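Local coordinates for protein dephospho-CoA kinase (PDB 4TTR) that probably phosphorylates the 3'-hydroxyl of dephospho-CoA with ATP, the last step in making coenzyme A, at residues Y17-T22 and Q205-E210; I65-S70 and R95-S100; L101-I106 and K132-Y137. All coordinates share one frame; numbering follows the deposited sequence. Where two conformers were deposited one is given.

Contact 1 (Y17-T22 and Q205-E210); sequences YSVGLT and QKYLRE
V19 of strand 18-23 and Y207 of helix 192-213 mark the nearest approach of the two backbones, with V19 CA and Y207 CA 8.3 Å apart, a spacing that side chains have to bridge. V19 does so with both of its methyls. CG2 sits almost exactly over the middle of the Y207 ring, 3.8 Å from its centroid and only 7° off the ring normal, which makes a CH-pi contact with one face of the phenol. CG1 lies farther along the same ring, 3.7 Å from Y207 CZ and close to the hydroxyl. The valine branch is turned so that CG1 stands anti to the backbone N (chi1 176°), which spreads the two methyls along the length of the tyrosine, and the side chains cross at about a right angle. Y121 meets the Y207 ring edge-to-face, while F36 and L142 also touch this side chain.

Two residues before V19, Y17 points toward the same helix and ends beside E210. Its OH comes 3.6 Å from E210 CB, and CE2 passes 4.0 Å from E210 O; the phenol and carboxylate planes are inclined by 30°. The E210 chain runs extended beyond CG, and its OE2 has a long, weak ion pair with K140 on the neighbouring strand. K206, on the same helix, forms a salt bridge with D185 of strand 185-188.

Strand 18-23 leads into the P-loop and is the middle strand of the parallel sheet, so the contact fastens the C-terminal helix against the sheet of the P-loop kinase core. Chemically the inner half is apolar, a valine on an aromatic face, whereas in the outer half the Y17 hydroxyl rests on the aliphatic CB of E210, with no hydrogen bond between the pair.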
loop_
_atom_site.group_PDB
_atom_site.type_symbol
_atom_site.label_atom_id
_atom_site.label_comp_id
_atom_site.label_asym_id
_atom_site.label_seq_id
_atom_site.Cartn_x
_atom_site.Cartn_y
_atom_site.Cartn_z
ATOM N N TYR A 17 -16.733 -5.249 6.794
ATOM C CA TYR A 17 -15.554 -5.840 7.415
ATOM C C TYR A 17 -14.350 -5.612 6.502
ATOM O O TYR A 17 -14.252 -6.211 5.431
ATOM C CB TYR A 17 -15.766 -7.334 7.681
ATOM C CG TYR A 17 -14.755 -7.922 8.640
ATOM C CD1 TYR A 17 -13.462 -8.213 8.223
ATOM C CD2 TYR A 17 -15.089 -8.178 9.966
ATOM C CE1 TYR A 17 -12.530 -8.744 9.096
ATOM C CE2 TYR A 17 -14.163 -8.709 10.846
ATOM C CZ TYR A 17 -12.883 -8.990 10.403
ATOM O OH TYR A 17 -11.951 -9.519 11.266
ATOM N N SER A 18 -13.444 -4.742 6.938
ATOM C CA SER A 18 -12.317 -4.321 6.110
ATOM C C SER A 18 -10.970 -4.730 6.697
ATOM O O SER A 18 -10.714 -4.557 7.889
ATOM C CB SER A 18 -12.349 -2.805 5.913
ATOM O OG SER A 18 -12.250 -2.127 7.152
ATOM N N VAL A 19 -10.118 -5.272 5.836
ATOM C CA VAL A 19 -8.769 -5.663 6.201
ATOM C C VAL A 19 -7.785 -4.755 5.479
ATOM O O VAL A 19 -7.779 -4.686 4.252
ATOM C CB VAL A 19 -8.491 -7.134 5.835
ATOM C CG1 VAL A 19 -7.043 -7.503 6.122
ATOM C CG2 VAL A 19 -9.446 -8.050 6.581
ATOM N N GLY A 20 -6.952 -4.062 6.246
ATOM C CA GLY A 20 -5.915 -3.229 5.670
ATOM C C GLY A 20 -4.736 -4.068 5.226
ATOM O O GLY A 20 -4.194 -4.840 6.013
ATOM N N LEU A 21 -4.351 -3.926 3.961
ATOM C CA LEU A 21 -3.186 -4.618 3.421
ATOM C C LEU A 21 -1.987 -3.676 3.331
ATOM O O LEU A 21 -2.022 -2.671 2.618
ATOM C CB LEU A 21 -3.499 -5.204 2.042
ATOM C CG LEU A 21 -2.312 -5.806 1.281
ATOM C CD1 LEU A 21 -1.713 -6.971 2.043
ATOM C CD2 LEU A 21 -2.727 -6.241 -0.111
ATOM N N THR A 22 -0.936 -4.007 4.071
ATOM C CA THR A 22 0.306 -3.247 4.049
ATOM C C THR A 22 1.465 -4.182 3.754
ATOM O O THR A 22 1.343 -5.397 3.877
ATOM C CB THR A 22 0.569 -2.528 5.389
ATOM O OG1 THR A 22 0.718 -3.491 6.440
ATOM C CG2 THR A 22 -0.566 -1.597 5.725
ATOM N N GLN A 205 -9.646 -17.725 4.695
ATOM C CA GLN A 205 -10.567 -18.517 5.505
ATOM C C GLN A 205 -10.691 -17.938 6.914
ATOM O O GLN A 205 -11.753 -18.002 7.527
ATOM C CB GLN A 205 -10.111 -19.978 5.574
ATOM C CG GLN A 205 -10.104 -20.694 4.229
ATOM C CD GLN A 205 -11.479 -20.752 3.581
ATOM O OE1 GLN A 205 -12.499 -20.832 4.266
ATOM N NE2 GLN A 205 -11.510 -20.708 2.253
ATOM N N LYS A 206 -9.605 -17.368 7.427
ATOM C CA LYS A 206 -9.635 -16.718 8.731
ATOM C C LYS A 206 -10.540 -15.484 8.714
ATOM O O LYS A 206 -11.341 -15.286 9.622
ATOM C CB LYS A 206 -8.223 -16.327 9.157
ATOM C CG LYS A 206 -8.104 -15.828 10.584
ATOM C CD LYS A 206 -6.721 -15.242 10.831
ATOM C CE LYS A 206 -6.414 -15.136 12.311
ATOM N NZ LYS A 206 -5.044 -14.614 12.555
ATOM N N TYR A 207 -10.411 -14.661 7.678
ATOM C CA TYR A 207 -11.204 -13.437 7.568
ATOM C C TYR A 207 -12.685 -13.738 7.342
ATOM O O TYR A 207 -13.549 -13.060 7.898
ATOM C CB TYR A 207 -10.674 -12.554 6.432
ATOM C CG TYR A 207 -9.275 -12.019 6.653
ATOM C CD1 TYR A 207 -8.850 -11.622 7.912
ATOM C CD2 TYR A 207 -8.382 -11.910 5.598
ATOM C CE1 TYR A 207 -7.575 -11.131 8.112
ATOM C CE2 TYR A 207 -7.104 -11.422 5.789
ATOM C CZ TYR A 207 -6.706 -11.034 7.047
ATOM O OH TYR A 207 -5.430 -10.548 7.240
ATOM N N LEU A 208 -12.978 -14.743 6.519
ATOM C CA LEU A 208 -14.352 -15.203 6.336
ATOM C C LEU A 208 -14.970 -15.603 7.672
ATOM O O LEU A 208 -16.099 -15.229 7.981
ATOM C CB LEU A 208 -14.410 -16.392 5.374
ATOM C CG LEU A 208 -14.212 -16.144 3.877
ATOM C CD1 LEU A 208 -14.305 -17.463 3.129
ATOM C CD2 LEU A 208 -15.230 -15.151 3.329
ATOM N N ARG A 209 -14.216 -16.368 8.453
ATOM C CA ARG A 209 -14.692 -16.854 9.743
ATOM C C ARG A 209 -14.990 -15.694 10.689
ATOM O O ARG A 209 -16.062 -15.630 11.283
ATOM C CB ARG A 209 -13.660 -17.798 10.367
ATOM C CG ARG A 209 -14.153 -18.530 11.605
ATOM C CD ARG A 209 -13.066 -19.392 12.231
ATOM N NE ARG A 209 -12.019 -18.593 12.860
ATOM C CZ ARG A 209 -12.165 -17.933 14.005
ATOM N NH1 ARG A 209 -13.322 -17.961 14.654
ATOM N NH2 ARG A 209 -11.153 -17.235 14.500
ATOM N N GLU A 210 -14.040 -14.775 10.817
ATOM C CA GLU A 210 -14.178 -13.661 11.750
ATOM C C GLU A 210 -15.218 -12.631 11.304
ATOM O O GLU A 210 -15.896 -12.038 12.140
ATOM C CB GLU A 210 -12.820 -12.991 11.958
ATOM C CG GLU A 210 -11.987 -13.666 13.044
ATOM C CD GLU A 210 -10.512 -13.310 12.981
ATOM O OE1 GLU A 210 -10.085 -12.688 11.985
ATOM O OE2 GLU A 210 -9.776 -13.659 13.930
#

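Contact 2 (I65-S70 and R95-S100); sequences ISHFGS and RLWLES
The imidazole of H67 lies flat on the indole of W97, face against face, with the planes only 9° from parallel and the centroid of the imidazole 3.6 Å from that of the six-membered ring. The two side chains come from facing helices and run antiparallel alongside one another, so the overlap extends over much of the indole. H67 CG rests 3.4 Å from W97 CZ2, and CB also touches the benzene part of the indole at CH2. Toward the other end of the imidazole, CE1 reaches the pyrrole side, 3.5 Å from W97 NE1, and lies off-centre over the indole. Both residues adopt a trans first torsion, with chi1 -175° for H67, which carries each ring toward the facing helix.

A hydrogen bond between H67 NE2 and E94, which belongs to the same helix as W97, would help to set how the imidazole is turned within the stack. The histidine is thus gripped by one helix through both a flat stack and a polar bond, and the nearby carboxylate would probably favour a positively charged ring.

F68 completes the group. Its ring stands steeply to the indole, planes at 80°, and meets it obliquely, F68 CE2 being 4.0 Å from W97 CZ3. One face of the phenyl also takes H67 CD2 over its centre, and I87 of helix 81-90 packs against the same side chain.

H67, F68 and W97 make a small aromatic cluster at the surface, which joins the C-terminal end of helix 59-68, where G69 leaves the helix with positive phi, to the long helix 92-115 in the helical part of this CoaE-family kinase.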
loop_
_atom_site.group_PDB
_atom_site.type_symbol
_atom_site.label_atom_id
_atom_site.label_comp_id
_atom_site.label_asym_id
_atom_site.label_seq_id
_atom_site.Cartn_x
_atom_site.Cartn_y
_atom_site.Cartn_z
ATOM N N ILE A 65 1.976 20.298 -7.806
ATOM C CA ILE A 65 2.930 20.998 -8.662
ATOM C C ILE A 65 3.242 22.387 -8.116
ATOM O O ILE A 65 4.380 22.850 -8.200
ATOM C CB ILE A 65 2.399 21.100 -10.103
ATOM C CG1 ILE A 65 2.374 19.707 -10.729
ATOM C CG2 ILE A 65 3.265 22.034 -10.955
ATOM C CD1 ILE A 65 1.516 19.605 -11.963
ATOM N N SER A 66 2.243 23.056 -7.556
ATOM C CA SER A 66 2.463 24.367 -6.962
ATOM C C SER A 66 3.340 24.235 -5.721
ATOM O O SER A 66 4.180 25.092 -5.446
ATOM C CB SER A 66 1.133 25.035 -6.609
ATOM O OG SER A 66 0.782 24.796 -5.258
ATOM N N HIS A 67 3.149 23.150 -4.979
ATOM C CA HIS A 67 3.889 22.919 -3.742
ATOM C C HIS A 67 5.345 22.537 -3.992
ATOM O O HIS A 67 6.259 23.136 -3.426
ATOM C CB HIS A 67 3.205 21.824 -2.923
ATOM C CG HIS A 67 3.824 21.594 -1.581
ATOM N ND1 HIS A 67 3.614 22.436 -0.511
ATOM C CD2 HIS A 67 4.647 20.615 -1.136
ATOM C CE1 HIS A 67 4.278 21.985 0.537
ATOM N NE2 HIS A 67 4.916 20.883 0.186
ATOM N N PHE A 68 5.558 21.534 -4.836
ATOM C CA PHE A 68 6.899 21.023 -5.081
ATOM C C PHE A 68 7.607 21.773 -6.202
ATOM O O PHE A 68 8.832 21.747 -6.290
ATOM C CB PHE A 68 6.845 19.531 -5.411
ATOM C CG PHE A 68 6.463 18.666 -4.243
ATOM C CD1 PHE A 68 7.299 18.553 -3.143
ATOM C CD2 PHE A 68 5.274 17.954 -4.251
ATOM C CE1 PHE A 68 6.950 17.749 -2.067
ATOM C CE2 PHE A 68 4.920 17.150 -3.180
ATOM C CZ PHE A 68 5.758 17.047 -2.086
ATOM N N GLY A 69 6.836 22.434 -7.060
ATOM C CA GLY A 69 7.409 23.238 -8.125
ATOM C C GLY A 69 7.540 22.476 -9.429
ATOM O O GLY A 69 7.111 21.332 -9.538
ATOM N N SER A 70 8.161 23.116 -10.410
ATOM C CA SER A 70 8.224 22.599 -11.770
ATOM C C SER A 70 9.011 21.298 -11.913
ATOM O O SER A 70 8.866 20.598 -12.914
ATOM C CB SER A 70 8.835 23.661 -12.687
ATOM O OG SER A 70 10.073 24.124 -12.170
ATOM N N ARG A 95 5.994 13.898 3.221
ATOM C CA ARG A 95 5.136 12.724 3.207
ATOM C C ARG A 95 3.826 13.052 3.896
ATOM O O ARG A 95 2.750 12.739 3.389
ATOM C CB ARG A 95 5.801 11.529 3.891
ATOM C CG ARG A 95 4.846 10.365 4.089
ATOM C CD ARG A 95 5.564 9.047 4.229
ATOM N NE ARG A 95 6.525 9.069 5.324
ATOM C CZ ARG A 95 6.196 8.999 6.609
ATOM N NH1 ARG A 95 4.922 8.912 6.973
ATOM N NH2 ARG A 95 7.145 9.024 7.535
ATOM N N LEU A 96 3.927 13.699 5.051
ATOM C CA LEU A 96 2.750 14.053 5.827
ATOM C C LEU A 96 1.915 15.102 5.104
ATOM O O LEU A 96 0.685 15.035 5.119
ATOM C CB LEU A 96 3.160 14.554 7.212
ATOM C CG LEU A 96 3.607 13.440 8.167
ATOM C CD1 LEU A 96 4.316 14.008 9.383
ATOM C CD2 LEU A 96 2.423 12.586 8.603
ATOM N N TRP A 97 2.581 16.063 4.469
ATOM C CA TRP A 97 1.875 17.093 3.719
ATOM C C TRP A 97 1.049 16.445 2.614
ATOM O O TRP A 97 -0.131 16.746 2.452
ATOM C CB TRP A 97 2.847 18.115 3.122
ATOM C CG TRP A 97 2.150 19.166 2.304
ATOM C CD1 TRP A 97 1.666 20.365 2.746
ATOM C CD2 TRP A 97 1.840 19.104 0.904
ATOM N NE1 TRP A 97 1.081 21.051 1.709
ATOM C CE2 TRP A 97 1.175 20.300 0.570
ATOM C CE3 TRP A 97 2.064 18.153 -0.095
ATOM C CZ2 TRP A 97 0.732 20.570 -0.722
ATOM C CZ3 TRP A 97 1.623 18.424 -1.377
ATOM C CH2 TRP A 97 0.965 19.623 -1.679
ATOM N N LEU A 98 1.675 15.542 1.869
ATOM C CA LEU A 98 1.022 14.902 0.737
ATOM C C LEU A 98 -0.107 13.986 1.200
ATOM O O LEU A 98 -1.143 13.889 0.545
ATOM C CB LEU A 98 2.039 14.111 -0.088
ATOM C CG LEU A 98 1.499 13.459 -1.362
ATOM C CD1 LEU A 98 0.886 14.495 -2.293
ATOM C CD2 LEU A 98 2.592 12.683 -2.081
ATOM N N GLU A 99 0.096 13.319 2.330
ATOM C CA GLU A 99 -0.917 12.424 2.867
ATOM C C GLU A 99 -2.114 13.237 3.353
ATOM O O GLU A 99 -3.259 12.819 3.195
ATOM C CB GLU A 99 -0.336 11.563 3.997
ATOM C CG GLU A 99 -1.186 10.348 4.364
ATOM C CD GLU A 99 -2.365 10.686 5.257
ATOM O OE1 GLU A 99 -2.255 11.647 6.044
ATOM O OE2 GLU A 99 -3.401 9.988 5.177
ATOM N N SER A 100 -1.849 14.407 3.929
ATOM C CA SER A 100 -2.923 15.282 4.388
ATOM C C SER A 100 -3.719 15.838 3.216
ATOM O O SER A 100 -4.933 16.003 3.310
ATOM C CB SER A 100 -2.371 16.436 5.221
ATOM O OG SER A 100 -1.679 15.959 6.360
#

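Contact 3 (L101-I106 and K132-Y137); sequences LLHPVI and KHHYPY
H103 and H134 face each other where helix 92-115 passes the short 3-10 turn at 132-134, and their rings stack face-to-face, centroids 3.5 Å apart and planes at 15°. Followed outward, H103 starts at CB, which already lies 3.5 Å from H134 ND1. A trans chi1 of 161° swings the imidazole clear of the helix and over its partner. CG comes nearest, 3.2 Å from H134 ND1, and that nitrogen stands above the H103 plane, displaced from the ring centre. On one branch, H103 ND1 passes over H134 CG and ND1; the two ND1 atoms are close, but the angle is poor and they are not hydrogen-bonded. On the same side CE1 meets H134 CB and CG, both at 3.4 Å. The other branch begins with CD2, which sits over the centre of the H134 ring, 3.5 Å from H134 CE1, and ends in NE2, close to H134 CG and CD2.

At the edge of the H103 ring, in its plane, a water lies 2.9 Å from ND1. The same water makes a weak bond to Y135 OH, so it links the helix to the residue following the stacked histidine. Y135 OH also approaches I106 CG2, one turn along the helix from H103, at 4.4 Å, while I110 of the same helix touches the Y135 side chain farther on.

A probable hydrogen bond between H134 ND1 and E99, one turn before H103 on helix 92-115, would help to hold the ring in the stack. H134 therefore offers its flat face to H103 and an in-ring nitrogen to a carboxylate of the same helix, and the nearby negative charge would tend to stabilise positive charge on its imidazole.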
loop_
_atom_site.group_PDB
_atom_site.type_symbol
_atom_site.label_atom_id
_atom_site.label_comp_id
_atom_site.label_asym_id
_atom_site.label_seq_id
_atom_site.Cartn_x
_atom_site.Cartn_y
_atom_site.Cartn_z
ATOM N N LEU A 101 -3.028 16.132 2.118
ATOM C CA LEU A 101 -3.670 16.683 0.929
ATOM C C LEU A 101 -4.619 15.675 0.294
ATOM O O LEU A 101 -5.735 16.017 -0.085
ATOM C CB LEU A 101 -2.618 17.116 -0.099
ATOM C CG LEU A 101 -3.153 17.611 -1.451
ATOM C CD1 LEU A 101 -3.718 19.016 -1.329
ATOM C CD2 LEU A 101 -2.071 17.554 -2.514
ATOM N N LEU A 102 -4.164 14.431 0.179
ATOM C CA LEU A 102 -4.891 13.410 -0.562
ATOM C C LEU A 102 -5.919 12.662 0.282
ATOM O O LEU A 102 -6.862 12.091 -0.258
ATOM C CB LEU A 102 -3.908 12.405 -1.161
ATOM C CG LEU A 102 -2.913 12.969 -2.177
ATOM C CD1 LEU A 102 -1.856 11.928 -2.506
ATOM C CD2 LEU A 102 -3.623 13.429 -3.439
ATOM N N HIS A 103 -5.740 12.666 1.599
ATOM C CA HIS A 103 -6.576 11.854 2.485
ATOM C C HIS A 103 -8.081 12.101 2.322
ATOM O O HIS A 103 -8.848 11.144 2.232
ATOM C CB HIS A 103 -6.181 12.079 3.948
ATOM C CG HIS A 103 -7.243 11.672 4.922
ATOM N ND1 HIS A 103 -7.692 10.372 5.030
ATOM C CD2 HIS A 103 -7.958 12.392 5.817
ATOM C CE1 HIS A 103 -8.630 10.311 5.958
ATOM N NE2 HIS A 103 -8.811 11.522 6.452
ATOM N N PRO A 104 -8.510 13.378 2.280
ATOM C CA PRO A 104 -9.945 13.669 2.152
ATOM C C PRO A 104 -10.576 13.117 0.878
ATOM O O PRO A 104 -11.668 12.556 0.938
ATOM C CB PRO A 104 -9.993 15.199 2.147
ATOM C CG PRO A 104 -8.741 15.623 2.813
ATOM C CD PRO A 104 -7.722 14.614 2.419
ATOM N N VAL A 105 -9.903 13.280 -0.257
ATOM C CA VAL A 105 -10.455 12.823 -1.527
ATOM C C VAL A 105 -10.360 11.304 -1.653
ATOM O O VAL A 105 -11.278 10.664 -2.160
ATOM C CB VAL A 105 -9.760 13.488 -2.747
ATOM C CG1 VAL A 105 -10.219 14.934 -2.899
ATOM C CG2 VAL A 105 -8.238 13.410 -2.644
ATOM N N ILE A 106 -9.263 10.723 -1.180
ATOM C CA ILE A 106 -9.096 9.275 -1.249
ATOM C C ILE A 106 -10.155 8.571 -0.409
ATOM O O ILE A 106 -10.707 7.554 -0.828
ATOM C CB ILE A 106 -7.690 8.846 -0.784
ATOM C CG1 ILE A 106 -6.652 9.264 -1.830
ATOM C CG2 ILE A 106 -7.623 7.333 -0.559
ATOM C CD1 ILE A 106 -5.208 8.980 -1.442
ATOM N N LYS A 132 -3.291 5.911 11.279
ATOM C CA LYS A 132 -4.388 5.120 11.825
ATOM C C LYS A 132 -5.637 5.980 11.960
ATOM O O LYS A 132 -6.751 5.511 11.736
ATOM C CB LYS A 132 -4.021 4.525 13.188
ATOM C CG LYS A 132 -2.540 4.263 13.393
ATOM C CD LYS A 132 -2.301 3.341 14.570
ATOM C CE LYS A 132 -1.836 1.977 14.099
ATOM N NZ LYS A 132 -1.852 0.972 15.195
ATOM N N HIS A 133 -5.442 7.246 12.323
ATOM C CA HIS A 133 -6.551 8.179 12.486
ATOM C C HIS A 133 -7.313 8.361 11.179
ATOM O O HIS A 133 -8.464 8.795 11.181
ATOM C CB HIS A 133 -6.044 9.535 12.988
ATOM C CG HIS A 133 -5.511 9.504 14.387
ATOM N ND1 HIS A 133 -5.221 8.329 15.050
ATOM C CD2 HIS A 133 -5.220 10.503 15.254
ATOM C CE1 HIS A 133 -4.772 8.607 16.260
ATOM N NE2 HIS A 133 -4.762 9.920 16.410
ATOM N N HIS A 134 -6.666 8.031 10.066
ATOM C CA HIS A 134 -7.295 8.123 8.754
ATOM C C HIS A 134 -7.926 6.789 8.345
ATOM O O HIS A 134 -8.756 6.744 7.432
ATOM C CB HIS A 134 -6.271 8.580 7.711
ATOM C CG HIS A 134 -5.843 10.007 7.876
ATOM N ND1 HIS A 134 -5.040 10.656 6.962
ATOM C CD2 HIS A 134 -6.110 10.907 8.849
ATOM C CE1 HIS A 134 -4.835 11.898 7.366
ATOM N NE2 HIS A 134 -5.471 12.076 8.508
ATOM N N TYR A 135 -7.535 5.715 9.033
ATOM C CA TYR A 135 -8.112 4.389 8.812
ATOM C C TYR A 135 -8.545 3.728 10.121
ATOM O O TYR A 135 -8.106 2.620 10.436
ATOM C CB TYR A 135 -7.108 3.489 8.088
ATOM C CG TYR A 135 -6.749 3.979 6.707
ATOM C CD1 TYR A 135 -7.617 3.792 5.641
ATOM C CD2 TYR A 135 -5.545 4.629 6.468
ATOM C CE1 TYR A 135 -7.301 4.239 4.375
ATOM C CE2 TYR A 135 -5.217 5.079 5.203
ATOM C CZ TYR A 135 -6.101 4.881 4.160
ATOM O OH TYR A 135 -5.785 5.326 2.898
ATOM N N PRO A 136 -9.414 4.405 10.887
ATOM C CA PRO A 136 -9.880 3.892 12.179
ATOM C C PRO A 136 -10.925 2.786 12.049
ATOM O O PRO A 136 -11.299 2.179 13.052
ATOM C CB PRO A 136 -10.491 5.130 12.836
ATOM C CG PRO A 136 -11.009 5.921 11.687
ATOM C CD PRO A 136 -10.019 5.712 10.573
ATOM N N TYR A 137 -11.379 2.529 10.826
ATOM C CA TYR A 137 -12.488 1.606 10.592
ATOM C C TYR A 137 -12.041 0.188 10.233
ATOM O O TYR A 137 -12.873 -0.697 10.039
ATOM C CB TYR A 137 -13.393 2.151 9.480
ATOM C CG TYR A 137 -12.663 2.593 8.227
ATOM C CD1 TYR A 137 -12.271 3.914 8.059
ATOM C CD2 TYR A 137 -12.379 1.692 7.210
ATOM C CE1 TYR A 137 -11.613 4.326 6.916
ATOM C CE2 TYR A 137 -11.721 2.094 6.063
ATOM C CZ TYR A 137 -11.340 3.410 5.923
ATOM O OH TYR A 137 -10.685 3.812 4.785
HETATM O O HOH W 1 -5.798 8.725 3.600
#

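From the N terminus, strand 18-23 forms one side of contact 1, whose partner in helix 192-213 comes only near the C terminus, so this contact closes a loop spanning nearly the whole chain. Within that loop the other two follow in series: contact 2 ties helix 59-68 to helix 92-115 and is complete before contact 3 joins the next part of that helix to the loop ahead of strand 140-145. A probable hydrogen bond between E99 OE2 and H134 ND1 connects contacts 2 and 3. S18 and Y137 lie side by side in contacts 1 and 3, whereas contacts 1 and 2 stay about 12 Å apart at their nearest atoms, on opposite sides of the chain's centre.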